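Putative uncharacterized protein Smu.1393c (Streptococcus mutans, PDB 4L9A) is probably a carboxylesterase of the alpha/beta hydrolase family, hydrolysing ester bonds. Local coordinates at residues 227-241 against 251-265. Residues are numbered along the deposited sequence; the frame is centred on the assembly and turned at random.
Sequences TGISEKIPSIVFSES and EYLNKHTQTKLILCG
Phe-238 and Ile-262 lie side by side on one face of the sheet, the isoleucine's CG1 over the face of the ring, 4.3 Å from its centroid. Cys-264 meets the same ring differently: its SG lies in the ring plane, at the edge, 3.9 Å from Phe-238 CD2. On the other face Val-237 spreads its two methyls, CG1 (anti to the backbone N, chi1 171°) reaching Leu-261 CD1 and CG2 reaching Tyr-252 CB; beta-branched residues suit such extended backbone. Strands 235-239 and 260-263 run parallel, joined through helix 244-248 in a beta-alpha-beta crossover at one end of the alpha/beta hydrolase sheet, where 260-263 is the outermost strand. Their backbone bonds include a nearly straight one from Ile-262 N to Val-237 O (2.7 Å, 176°). At the start of strand 235-239 and in the loops before the strands, side chains join the bonding. Ser-235, small enough for this buried spot, gives its hydroxyl OG to Tyr-252 O at 2.6 Å, while its N donates to Thr-259 OG1. Pro-234 CG sits over the His-256 ring in a CH-pi contact, the compact, puckered proline ring offering C-H groups to an aromatic face. Asn-254 serves both segments: ND2 donates to Ile-233 O (2.8 Å) and weakly to Ser-230 O, while OD1 accepts from His-256 N, making an Asx turn, and from Thr-259 OG1. Outermost, Glu-231, bent at chi2 (-69°), brings the syn lone pair of OE1 to Lys-255 N at 2.8 Å.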
ATOM      1  N   THR A 227      17.495   2.975   0.229  1.00 46.95           N
ATOM      2  CA  THR A 227      16.951   3.239   1.553  1.00 47.86           C
ATOM      3  C   THR A 227      16.411   1.955   2.166  1.00 45.28           C
ATOM      4  O   THR A 227      15.617   1.252   1.545  1.00 46.73           O
ATOM      5  CB  THR A 227      15.785   4.257   1.471  1.00 55.01           C
ATOM      6  OG1 THR A 227      16.195   5.407   0.719  1.00 58.63           O
ATOM      7  CG2 THR A 227      15.336   4.692   2.856  1.00 56.77           C
ATOM      8  N   GLY A 228      16.830   1.651   3.384  1.00 47.55           N
ATOM      9  CA  GLY A 228      16.226   0.564   4.131  1.00 46.66           C
ATOM     10  C   GLY A 228      15.484   1.151   5.316  1.00 44.26           C
ATOM     11  O   GLY A 228      15.540   2.354   5.542  1.00 50.52           O
ATOM     12  N   ILE A 229      14.795   0.315   6.079  1.00 39.67           N
ATOM     13  CA  ILE A 229      14.096   0.777   7.273  1.00 32.02           C
ATOM     14  C   ILE A 229      15.049   0.927   8.457  1.00 45.00           C
ATOM     15  O   ILE A 229      15.889   0.057   8.716  1.00 47.09           O
ATOM     16  CB  ILE A 229      12.951  -0.177   7.644  1.00 36.75           C
ATOM     17  CG1 ILE A 229      12.168   0.359   8.840  1.00 43.50           C
ATOM     18  CG2 ILE A 229      13.499  -1.578   7.946  1.00 45.27           C
ATOM     19  CD1 ILE A 229      10.926  -0.442   9.127  1.00 49.18           C
ATOM     20  N   SER A 230      14.930   2.041   9.169  1.00 40.83           N
ATOM     21  CA  SER A 230      15.750   2.275  10.348  1.00 40.10           C
ATOM     22  C   SER A 230      15.634   1.127  11.345  1.00 40.55           C
ATOM     23  O   SER A 230      14.564   0.531  11.507  1.00 36.31           O
ATOM     24  CB  SER A 230      15.343   3.585  11.017  1.00 42.37           C
ATOM     25  OG  SER A 230      15.934   3.703  12.297  1.00 46.80           O
ATOM     26  N   GLU A 231      16.745   0.816  12.007  1.00 41.75           N
ATOM     27  CA  GLU A 231      16.752  -0.184  13.066  1.00 48.64           C
ATOM     28  C   GLU A 231      15.821   0.215  14.212  1.00 48.89           C
ATOM     29  O   GLU A 231      15.354  -0.638  14.967  1.00 44.38           O
ATOM     30  CB  GLU A 231      18.180  -0.400  13.583  1.00 50.82           C
ATOM     31  CG  GLU A 231      19.118  -1.009  12.545  1.00 51.98           C
ATOM     32  CD  GLU A 231      18.770  -2.452  12.220  1.00 58.22           C
ATOM     33  OE1 GLU A 231      18.131  -3.110  13.071  1.00 58.58           O
ATOM     34  OE2 GLU A 231      19.139  -2.931  11.122  1.00 56.68           O
ATOM     35  N   LYS A 232      15.540   1.513  14.317  1.00 43.97           N
ATOM     36  CA  LYS A 232      14.715   2.055  15.400  1.00 47.73           C
ATOM     37  C   LYS A 232      13.211   1.849  15.200  1.00 41.04           C
ATOM     38  O   LYS A 232      12.420   2.073  16.115  1.00 46.70           O
ATOM     39  CB  LYS A 232      15.001   3.550  15.592  1.00 54.51           C
ATOM     40  CG  LYS A 232      16.478   3.898  15.766  1.00 68.08           C
ATOM     41  CD  LYS A 232      16.686   5.411  15.833  1.00 77.61           C
ATOM     42  CE  LYS A 232      18.150   5.794  15.636  1.00 79.72           C
ATOM     43  NZ  LYS A 232      18.303   7.274  15.508  1.00 82.44           N
ATOM     44  N   ILE A 233      12.814   1.438  14.003  1.00 39.29           N
ATOM     45  CA  ILE A 233      11.397   1.260  13.708  1.00 34.67           C
ATOM     46  C   ILE A 233      11.053  -0.211  13.530  1.00 35.53           C
ATOM     47  O   ILE A 233      11.611  -0.870  12.658  1.00 38.07           O
ATOM     48  CB  ILE A 233      11.007   1.979  12.403  1.00 34.60           C
ATOM     49  CG1 ILE A 233      11.201   3.496  12.540  1.00 38.94           C
ATOM     50  CG2 ILE A 233       9.571   1.642  12.017  1.00 29.55           C
ATOM     51  CD1 ILE A 233      11.025   4.230  11.220  1.00 39.60           C
ATOM     52  N   PRO A 234      10.104  -0.722  14.330  1.00 39.13           N
ATOM     53  CA  PRO A 234       9.691  -2.120  14.159  1.00 37.48           C
ATOM     54  C   PRO A 234       8.965  -2.323  12.841  1.00 36.44           C
ATOM     55  O   PRO A 234       8.217  -1.447  12.385  1.00 31.45           O
ATOM     56  CB  PRO A 234       8.736  -2.373  15.334  1.00 36.04           C
ATOM     57  CG  PRO A 234       8.580  -1.072  16.050  1.00 38.26           C
ATOM     58  CD  PRO A 234       9.241   0.011  15.267  1.00 41.49           C
ATOM     59  N   SER A 235       9.191  -3.486  12.241  1.00 29.64           N
ATOM     60  CA  SER A 235       8.606  -3.835  10.961  1.00 31.59           C
ATOM     61  C   SER A 235       7.902  -5.173  11.079  1.00 31.94           C
ATOM     62  O   SER A 235       8.508  -6.160  11.501  1.00 29.95           O
ATOM     63  CB  SER A 235       9.703  -3.931   9.900  1.00 30.48           C
ATOM     64  OG  SER A 235       9.165  -4.249   8.632  1.00 25.07           O
ATOM     65  N   ILE A 236       6.625  -5.218  10.710  1.00 28.01           N
ATOM     66  CA  ILE A 236       5.928  -6.495  10.634  1.00 25.62           C
ATOM     67  C   ILE A 236       5.585  -6.751   9.170  1.00 30.21           C
ATOM     68  O   ILE A 236       4.784  -6.022   8.572  1.00 25.79           O
ATOM     69  CB  ILE A 236       4.634  -6.533  11.470  1.00 32.75           C
ATOM     70  CG1 ILE A 236       4.866  -6.002  12.890  1.00 36.55           C
ATOM     71  CG2 ILE A 236       4.097  -7.961  11.521  1.00 28.39           C
ATOM     72  CD1 ILE A 236       5.689  -6.910  13.743  1.00 43.68           C
ATOM     73  N   VAL A 237       6.217  -7.762   8.584  1.00 26.36           N
ATOM     74  CA  VAL A 237       5.993  -8.076   7.172  1.00 22.47           C
ATOM     75  C   VAL A 237       5.241  -9.400   7.050  1.00 29.05           C
ATOM     76  O   VAL A 237       5.575 -10.381   7.729  1.00 29.43           O
ATOM     77  CB  VAL A 237       7.331  -8.114   6.393  1.00 30.76           C
ATOM     78  CG1 VAL A 237       7.151  -8.664   4.972  1.00 20.24           C
ATOM     79  CG2 VAL A 237       7.947  -6.728   6.359  1.00 25.74           C
ATOM     80  N   PHE A 238       4.208  -9.406   6.210  1.00 24.98           N
ATOM     81  CA  PHE A 238       3.434 -10.605   5.908  1.00 22.11           C
ATOM     82  C   PHE A 238       3.652 -10.969   4.454  1.00 23.92           C
ATOM     83  O   PHE A 238       3.578 -10.113   3.572  1.00 26.73           O
ATOM     84  CB  PHE A 238       1.923 -10.362   6.116  1.00 20.74           C
ATOM     85  CG  PHE A 238       1.540 -10.089   7.541  1.00 28.99           C
ATOM     86  CD1 PHE A 238       1.743  -8.832   8.100  1.00 29.59           C
ATOM     87  CD2 PHE A 238       0.960 -11.077   8.316  1.00 31.69           C
ATOM     88  CE1 PHE A 238       1.388  -8.569   9.421  1.00 32.27           C
ATOM     89  CE2 PHE A 238       0.601 -10.826   9.636  1.00 29.04           C
ATOM     90  CZ  PHE A 238       0.820  -9.576  10.190  1.00 33.10           C
ATOM     91  N   SER A 239       3.873 -12.251   4.200  1.00 23.56           N
ATOM     92  CA  SER A 239       4.130 -12.721   2.858  1.00 24.90           C
ATOM     93  C   SER A 239       3.763 -14.191   2.733  1.00 29.45           C
ATOM     94  O   SER A 239       3.800 -14.935   3.712  1.00 29.49           O
ATOM     95  CB  SER A 239       5.615 -12.544   2.535  1.00 31.69           C
ATOM     96  OG  SER A 239       6.016 -13.410   1.489  1.00 42.57           O
ATOM     97  N   GLU A 240       3.427 -14.607   1.521  1.00 26.67           N
ATOM     98  CA  GLU A 240       3.289 -16.027   1.225  1.00 32.16           C
ATOM     99  C   GLU A 240       4.615 -16.733   1.535  1.00 31.74           C
ATOM    100  O   GLU A 240       5.686 -16.143   1.374  1.00 25.89           O
ATOM    101  CB  GLU A 240       2.884 -16.218  -0.242  1.00 26.71           C
ATOM    102  CG  GLU A 240       1.511 -15.605  -0.579  1.00 33.34           C
ATOM    103  CD  GLU A 240       1.245 -15.554  -2.075  1.00 37.09           C
ATOM    104  OE1 GLU A 240       0.726 -16.538  -2.625  1.00 40.79           O
ATOM    105  OE2 GLU A 240       1.578 -14.530  -2.706  1.00 46.68           O
ATOM    106  N   SER A 241       4.546 -17.989   1.984  1.00 29.63           N
ATOM    107  CA  SER A 241       5.739 -18.704   2.443  1.00 28.80           C
ATOM    108  C   SER A 241       6.879 -18.776   1.423  1.00 36.29           C
ATOM    109  O   SER A 241       8.047 -18.726   1.800  1.00 28.97           O
ATOM    110  CB  SER A 241       5.390 -20.129   2.914  1.00 34.31           C
ATOM    111  OG  SER A 241       4.807 -20.881   1.868  1.00 40.19           O
ATOM    112  N   GLU A 251      15.131  -5.001   2.375  1.00 34.45           N
ATOM    113  CA  GLU A 251      15.186  -3.686   2.984  1.00 36.76           C
ATOM    114  C   GLU A 251      14.034  -3.442   3.968  1.00 31.47           C
ATOM    115  O   GLU A 251      14.005  -2.402   4.639  1.00 36.53           O
ATOM    116  CB  GLU A 251      15.130  -2.624   1.879  1.00 36.21           C
ATOM    117  CG  GLU A 251      13.905  -2.754   0.956  1.00 31.68           C
ATOM    118  CD  GLU A 251      14.135  -3.734  -0.207  1.00 35.97           C
ATOM    119  OE1 GLU A 251      14.914  -4.697  -0.053  1.00 36.82           O
ATOM    120  OE2 GLU A 251      13.552  -3.521  -1.285  1.00 37.84           O
ATOM    121  N   TYR A 252      13.071  -4.360   4.033  1.00 25.19           N
ATOM    122  CA  TYR A 252      11.902  -4.158   4.905  1.00 25.80           C
ATOM    123  C   TYR A 252      12.099  -4.751   6.303  1.00 32.11           C
ATOM    124  O   TYR A 252      11.321  -4.484   7.222  1.00 33.41           O
ATOM    125  CB  TYR A 252      10.624  -4.709   4.270  1.00 25.49           C
ATOM    126  CG  TYR A 252      10.218  -3.983   3.007  1.00 22.57           C
ATOM    127  CD1 TYR A 252       9.779  -2.657   3.052  1.00 21.97           C
ATOM    128  CD2 TYR A 252      10.301  -4.605   1.767  1.00 25.73           C
ATOM    129  CE1 TYR A 252       9.419  -1.980   1.896  1.00 27.25           C
ATOM    130  CE2 TYR A 252       9.945  -3.936   0.601  1.00 25.42           C
ATOM    131  CZ  TYR A 252       9.500  -2.618   0.675  1.00 27.34           C
ATOM    132  OH  TYR A 252       9.144  -1.930  -0.463  1.00 27.14           O
ATOM    133  N   LEU A 253      13.146  -5.550   6.458  1.00 26.29           N
ATOM    134  CA  LEU A 253      13.435  -6.166   7.750  1.00 34.03           C
ATOM    135  C   LEU A 253      14.664  -5.555   8.409  1.00 37.20           C
ATOM    136  O   LEU A 253      15.553  -5.037   7.742  1.00 47.28           O
ATOM    137  CB  LEU A 253      13.575  -7.690   7.622  1.00 35.01           C
ATOM    138  CG  LEU A 253      12.253  -8.441   7.420  1.00 42.28           C
ATOM    139  CD1 LEU A 253      12.467  -9.949   7.287  1.00 41.46           C
ATOM    140  CD2 LEU A 253      11.295  -8.145   8.560  1.00 43.59           C
ATOM    141  N   ASN A 254      14.687  -5.608   9.735  1.00 35.59           N
ATOM    142  CA  ASN A 254      15.799  -5.109  10.514  1.00 34.00           C
ATOM    143  C   ASN A 254      15.885  -5.960  11.764  1.00 33.88           C
ATOM    144  O   ASN A 254      15.206  -6.987  11.859  1.00 35.24           O
ATOM    145  CB  ASN A 254      15.610  -3.623  10.869  1.00 32.09           C
ATOM    146  CG  ASN A 254      14.331  -3.361  11.652  1.00 42.68           C
ATOM    147  OD1 ASN A 254      13.822  -4.237  12.357  1.00 40.29           O
ATOM    148  ND2 ASN A 254      13.807  -2.143  11.535  1.00 40.05           N
ATOM    149  N   LYS A 255      16.694  -5.530  12.725  1.00 35.75           N
ATOM    150  CA  LYS A 255      16.967  -6.345  13.903  1.00 42.84           C
ATOM    151  C   LYS A 255      16.167  -5.951  15.137  1.00 44.64           C
ATOM    152  O   LYS A 255      16.439  -6.437  16.228  1.00 38.97           O
ATOM    153  CB  LYS A 255      18.464  -6.342  14.205  1.00 47.38           C
ATOM    154  CG  LYS A 255      19.255  -7.195  13.236  1.00 52.80           C
ATOM    155  CD  LYS A 255      20.583  -6.548  12.888  1.00 67.79           C
ATOM    156  CE  LYS A 255      21.392  -7.441  11.963  1.00 73.71           C
ATOM    157  NZ  LYS A 255      21.696  -8.751  12.603  1.00 78.58           N
ATOM    158  N   HIS A 256      15.168  -5.091  14.961  1.00 41.74           N
ATOM    159  CA  HIS A 256      14.351  -4.645  16.088  1.00 44.96           C
ATOM    160  C   HIS A 256      13.744  -5.854  16.796  1.00 37.73           C
ATOM    161  O   HIS A 256      13.320  -6.802  16.141  1.00 35.52           O
ATOM    162  CB  HIS A 256      13.245  -3.703  15.604  1.00 42.33           C
ATOM    163  CG  HIS A 256      12.624  -2.883  16.692  1.00 43.17           C
ATOM    164  ND1 HIS A 256      11.820  -3.426  17.672  1.00 42.42           N
ATOM    165  CD2 HIS A 256      12.673  -1.551  16.942  1.00 40.26           C
ATOM    166  CE1 HIS A 256      11.406  -2.467  18.481  1.00 45.68           C
ATOM    167  NE2 HIS A 256      11.905  -1.319  18.057  1.00 42.70           N
ATOM    168  N   THR A 257      13.720  -5.823  18.129  1.00 40.14           N
ATOM    169  CA  THR A 257      13.166  -6.920  18.928  1.00 43.65           C
ATOM    170  C   THR A 257      11.681  -7.165  18.655  1.00 44.44           C
ATOM    171  O   THR A 257      11.135  -8.201  19.036  1.00 38.31           O
ATOM    172  CB  THR A 257      13.335  -6.682  20.455  1.00 48.92           C
ATOM    173  OG1 THR A 257      12.709  -5.445  20.830  1.00 53.36           O
ATOM    174  CG2 THR A 257      14.804  -6.642  20.842  1.00 56.18           C
ATOM    175  N   GLN A 258      11.021  -6.206  18.010  1.00 42.46           N
ATOM    176  CA  GLN A 258       9.601  -6.339  17.710  1.00 35.23           C
ATOM    177  C   GLN A 258       9.338  -6.633  16.238  1.00 39.47           C
ATOM    178  O   GLN A 258       8.201  -6.903  15.856  1.00 38.67           O
ATOM    179  CB  GLN A 258       8.845  -5.063  18.102  1.00 39.48           C
ATOM    180  CG  GLN A 258       8.630  -4.881  19.592  1.00 46.53           C
ATOM    181  CD  GLN A 258       7.743  -3.679  19.876  1.00 55.08           C
ATOM    182  OE1 GLN A 258       8.162  -2.534  19.709  1.00 53.26           O
ATOM    183  NE2 GLN A 258       6.499  -3.939  20.266  1.00 57.56           N
ATOM    184  N   THR A 259      10.380  -6.567  15.412  1.00 37.53           N
ATOM    185  CA  THR A 259      10.236  -6.861  13.988  1.00 30.92           C
ATOM    186  C   THR A 259       9.948  -8.341  13.773  1.00 31.73           C
ATOM    187  O   THR A 259      10.584  -9.188  14.397  1.00 33.66           O
ATOM    188  CB  THR A 259      11.506  -6.468  13.219  1.00 31.40           C
ATOM    189  OG1 THR A 259      11.554  -5.044  13.084  1.00 34.79           O
ATOM    190  CG2 THR A 259      11.528  -7.099  11.839  1.00 28.48           C
ATOM    191  N   LYS A 260       8.994  -8.650  12.899  1.00 31.32           N
ATOM    192  CA  LYS A 260       8.656 -10.046  12.568  1.00 32.06           C
ATOM    193  C   LYS A 260       8.397 -10.248  11.079  1.00 36.43           C
ATOM    194  O   LYS A 260       7.906  -9.347  10.388  1.00 32.43           O
ATOM    195  CB  LYS A 260       7.405 -10.516  13.322  1.00 33.41           C
ATOM    196  CG  LYS A 260       7.433 -10.331  14.839  1.00 40.47           C
ATOM    197  CD  LYS A 260       6.257 -11.060  15.493  1.00 37.03           C
ATOM    198  CE  LYS A 260       6.269 -10.903  17.004  1.00 41.90           C
ATOM    199  NZ  LYS A 260       7.643 -11.058  17.540  1.00 41.43           N
ATOM    200  N   LEU A 261       8.719 -11.438  10.588  1.00 33.62           N
ATOM    201  CA  LEU A 261       8.257 -11.873   9.274  1.00 26.51           C
ATOM    202  C   LEU A 261       7.234 -12.980   9.494  1.00 30.12           C
ATOM    203  O   LEU A 261       7.551 -14.024  10.063  1.00 28.07           O
ATOM    204  CB  LEU A 261       9.416 -12.376   8.414  1.00 30.37           C
ATOM    205  CG  LEU A 261       9.055 -13.022   7.071  1.00 25.98           C
ATOM    206  CD1 LEU A 261       8.350 -12.013   6.171  1.00 26.75           C
ATOM    207  CD2 LEU A 261      10.300 -13.606   6.388  1.00 25.00           C
ATOM    208  N   ILE A 262       6.003 -12.731   9.063  1.00 24.67           N
ATOM    209  CA  ILE A 262       4.896 -13.672   9.217  1.00 26.11           C
ATOM    210  C   ILE A 262       4.578 -14.316   7.868  1.00 29.53           C
ATOM    211  O   ILE A 262       4.224 -13.625   6.915  1.00 28.92           O
ATOM    212  CB  ILE A 262       3.624 -12.959   9.755  1.00 32.74           C
ATOM    213  CG1 ILE A 262       3.933 -12.233  11.070  1.00 32.64           C
ATOM    214  CG2 ILE A 262       2.480 -13.958   9.952  1.00 34.17           C
ATOM    215  CD1 ILE A 262       4.672 -13.113  12.098  1.00 39.04           C
ATOM    216  N   LEU A 263       4.716 -15.636   7.779  1.00 32.41           N
ATOM    217  CA  LEU A 263       4.399 -16.342   6.537  1.00 28.29           C
ATOM    218  C   LEU A 263       2.957 -16.852   6.593  1.00 32.59           C
ATOM    219  O   LEU A 263       2.592 -17.566   7.522  1.00 37.07           O
ATOM    220  CB  LEU A 263       5.377 -17.507   6.285  1.00 30.62           C
ATOM    221  CG  LEU A 263       6.881 -17.202   6.210  1.00 31.85           C
ATOM    222  CD1 LEU A 263       7.717 -18.464   5.843  1.00 27.25           C
ATOM    223  CD2 LEU A 263       7.130 -16.083   5.222  1.00 31.91           C
ATOM    224  N   CYS A 264       2.144 -16.471   5.605  1.00 29.57           N
ATOM    225  CA  CYS A 264       0.732 -16.850   5.569  1.00 33.95           C
ATOM    226  C   CYS A 264       0.149 -16.535   4.188  1.00 35.37           C
ATOM    227  O   CYS A 264       0.788 -15.853   3.380  1.00 30.44           O
ATOM    228  CB  CYS A 264      -0.048 -16.062   6.631  1.00 37.20           C
ATOM    229  SG  CYS A 264      -0.045 -14.263   6.321  1.00 39.81           S
ATOM    230  N   GLY A 265      -1.064 -17.014   3.934  1.00 37.38           N
ATOM    231  CA  GLY A 265      -1.793 -16.666   2.726  1.00 36.34           C
ATOM    232  C   GLY A 265      -1.526 -17.527   1.507  1.00 41.04           C
ATOM    233  O   GLY A 265      -0.520 -18.226   1.430  1.00 34.16           O
TER
HETATM  234  O   HOH W   1       1.985 -19.007   2.509  1.00 32.93           O